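Local coordinates for protein structure-specific endonuclease subunit SLX1 (Candida glabrata, PDB 4XLG) that probably acts as the catalytic subunit of the SLX1-SLX4 structure-specific endonuclease, nicking branched DNA close to junctions with single strands during repair and recombination, at residues H109-I114 / E138-N143. The protein carries 1 engineered substitution. Residues are numbered along the deposited sequence; the frame is centred on the assembly and turned at random. Where two conformers were deposited one is given.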
loop_
_atom_site.group_PDB
_atom_site.type_symbol
_atom_site.label_atom_id
_atom_site.label_comp_id
_atom_site.label_asym_id
_atom_site.label_seq_id
_atom_site.Cartn_x
_atom_site.Cartn_y
_atom_site.Cartn_z
ATOM N N HIS B 109 -10.175 -18.965 -6.110
ATOM C CA HIS B 109 -9.722 -18.831 -4.724
ATOM C C HIS B 109 -8.617 -17.786 -4.611
ATOM O O HIS B 109 -8.627 -17.012 -3.669
ATOM C CB HIS B 109 -9.222 -20.157 -4.153
ATOM C CG HIS B 109 -10.327 -21.121 -3.865
ATOM N ND1 HIS B 109 -10.923 -21.889 -4.842
ATOM C CD2 HIS B 109 -10.965 -21.421 -2.709
ATOM C CE1 HIS B 109 -11.873 -22.632 -4.300
ATOM N NE2 HIS B 109 -11.917 -22.369 -3.007
ATOM N N LYS B 110 -7.691 -17.783 -5.567
ATOM C CA LYS B 110 -6.595 -16.818 -5.584
ATOM C C LYS B 110 -7.167 -15.407 -5.607
ATOM O O LYS B 110 -6.689 -14.533 -4.905
ATOM C CB LYS B 110 -5.685 -17.030 -6.801
ATOM C CG LYS B 110 -5.156 -18.479 -6.940
ATOM C CD LYS B 110 -3.645 -18.525 -6.799
ATOM C CE LYS B 110 -3.188 -19.724 -5.994
ATOM N NZ LYS B 110 -3.827 -20.972 -6.452
ATOM N N LEU B 111 -8.200 -15.184 -6.430
ATOM C CA LEU B 111 -8.778 -13.845 -6.549
ATOM C C LEU B 111 -9.678 -13.477 -5.341
ATOM O O LEU B 111 -9.701 -12.339 -4.894
ATOM C CB LEU B 111 -9.591 -13.735 -7.849
ATOM C CG LEU B 111 -8.777 -13.946 -9.118
ATOM C CD1 LEU B 111 -9.751 -13.945 -10.388
ATOM C CD2 LEU B 111 -7.723 -12.844 -9.211
ATOM N N ALA B 112 -10.433 -14.438 -4.824
ATOM C CA ALA B 112 -11.188 -14.198 -3.595
ATOM C C ALA B 112 -10.285 -13.789 -2.428
ATOM O O ALA B 112 -10.682 -12.975 -1.599
ATOM C CB ALA B 112 -11.991 -15.450 -3.201
ATOM N N MET B 113 -9.094 -14.383 -2.353
ATOM C CA MET B 113 -8.154 -14.029 -1.279
ATOM C C MET B 113 -7.796 -12.547 -1.368
ATOM O O MET B 113 -7.584 -11.889 -0.331
ATOM C CB MET B 113 -6.871 -14.869 -1.329
ATOM C CG MET B 113 -7.010 -16.246 -0.658
ATOM S SD MET B 113 -7.415 -16.016 1.108
ATOM C CE MET B 113 -6.105 -14.942 1.695
ATOM N N ILE B 114 -7.720 -12.007 -2.589
ATOM C CA ILE B 114 -7.413 -10.571 -2.701
ATOM C C ILE B 114 -8.489 -9.757 -1.998
ATOM O O ILE B 114 -8.214 -8.866 -1.204
ATOM C CB ILE B 114 -7.338 -10.087 -4.170
ATOM C CG1 ILE B 114 -6.258 -10.875 -4.908
ATOM C CG2 ILE B 114 -7.027 -8.534 -4.185
ATOM C CD1 ILE B 114 -6.219 -10.636 -6.460
ATOM N N GLU B 138 -10.031 -10.226 -14.610
ATOM C CA GLU B 138 -10.844 -9.184 -13.938
ATOM C C GLU B 138 -12.347 -9.592 -13.823
ATOM O O GLU B 138 -13.010 -9.341 -12.790
ATOM C CB GLU B 138 -10.716 -7.839 -14.702
ATOM C CG GLU B 138 -11.480 -6.690 -14.044
ATOM C CD GLU B 138 -12.759 -6.310 -14.770
ATOM O OE1 GLU B 138 -13.001 -6.786 -15.903
ATOM O OE2 GLU B 138 -13.539 -5.531 -14.188
ATOM N N GLU B 139 -12.893 -10.200 -14.888
ATOM C CA GLU B 139 -14.293 -10.585 -14.876
ATOM C C GLU B 139 -14.553 -11.679 -13.839
ATOM O O GLU B 139 -15.585 -11.662 -13.160
ATOM C CB GLU B 139 -14.738 -11.056 -16.259
ATOM C CG GLU B 139 -14.895 -9.938 -17.274
ATOM C CD GLU B 139 -15.400 -10.450 -18.608
ATOM O OE1 GLU B 139 -16.253 -11.366 -18.619
ATOM O OE2 GLU B 139 -14.939 -9.947 -19.644
ATOM N N ILE B 140 -13.624 -12.624 -13.720
ATOM C CA ILE B 140 -13.784 -13.679 -12.712
ATOM C C ILE B 140 -13.730 -13.056 -11.314
ATOM O O ILE B 140 -14.515 -13.404 -10.438
ATOM C CB ILE B 140 -12.686 -14.760 -12.813
ATOM C CG1 ILE B 140 -12.845 -15.589 -14.099
ATOM C CG2 ILE B 140 -12.720 -15.644 -11.561
ATOM C CD1 ILE B 140 -11.622 -16.458 -14.410
ATOM N N TRP B 141 -12.821 -12.104 -11.122
ATOM C CA TRP B 141 -12.750 -11.438 -9.812
ATOM C C TRP B 141 -14.053 -10.698 -9.513
ATOM O O TRP B 141 -14.624 -10.787 -8.406
ATOM C CB TRP B 141 -11.554 -10.470 -9.735
ATOM C CG TRP B 141 -11.578 -9.627 -8.438
ATOM C CD1 TRP B 141 -11.109 -10.018 -7.200
ATOM C CD2 TRP B 141 -12.112 -8.311 -8.258
ATOM N NE1 TRP B 141 -11.331 -9.026 -6.273
ATOM C CE2 TRP B 141 -11.942 -7.970 -6.890
ATOM C CE3 TRP B 141 -12.710 -7.377 -9.118
ATOM C CZ2 TRP B 141 -12.332 -6.731 -6.370
ATOM C CZ3 TRP B 141 -13.119 -6.169 -8.586
ATOM C CH2 TRP B 141 -12.924 -5.856 -7.236
ATOM N N LYS B 142 -14.550 -9.985 -10.515
ATOM C CA LYS B 142 -15.763 -9.197 -10.337
ATOM C C LYS B 142 -16.963 -10.082 -10.078
ATOM O O LYS B 142 -17.864 -9.717 -9.292
ATOM C CB LYS B 142 -15.986 -8.337 -11.572
ATOM C CG LYS B 142 -16.721 -7.052 -11.304
ATOM C CD LYS B 142 -16.232 -5.974 -12.265
ATOM C CE LYS B 142 -16.468 -6.390 -13.711
ATOM N NZ LYS B 142 -16.117 -5.306 -14.667
ATOM N N ASN B 143 -16.989 -11.244 -10.727
ATOM C CA ASN B 143 -18.105 -12.171 -10.531
ATOM C C ASN B 143 -18.217 -12.609 -9.077
ATOM O O ASN B 143 -19.325 -12.923 -8.611
ATOM C CB ASN B 143 -17.957 -13.389 -11.421
ATOM C CG ASN B 143 -18.325 -13.100 -12.865
ATOM O OD1 ASN B 143 -19.027 -12.132 -13.154
ATOM N ND2 ASN B 143 -17.844 -13.941 -13.784
#
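Two helices lying on the mixed sheet that includes the GIY-YIG nuclease strands, 107-118 and 135-143, pack where Leu111 meets Ile140 and Trp141. The helices come close here, with Leu111 CA 5.7 Å from Trp141 CA. Leu111 makes the apolar contact: its CG lies anti to the carbonyl carbon (chi1 -61°), and CD1 reaches across to helix 135-143, ending 3.6 Å from Ile140 CG2. The two side chains cross at about a right angle, with Leu111 CD1 meeting the CG2 branch of Ile140 and lying 3.9 Å from its CB. The same Leu111 CD1 also sits 4.0 Å from Trp141 CB and 3.7 Å from Trp141 N, which places it against the backbone as well as the side chains of helix 135-143.

Between these helices the chain runs through strand 129-132, and the indole turns back to that strand: with Trp141 CG anti to the backbone N (chi1 172°), the ring touches Leu130 and meets Phe132 with the planes inclined at about 45°. Val161 of the adjacent parallel strand 160-168 is a further neighbour. The indole meets helix 107-118 with its edge, CD1 standing 3.6 Å from Leu111 O, which lies in the ring plane. The indole N-H is taken one turn further along by the Thr115 hydroxyl, as Trp141 NE1 is hydrogen-bonded to Thr115 OG1. On helix 135-143 itself, Lys142 NZ bridges to Glu138 OE2 at 2.6 Å, on the syn side of the carboxylate.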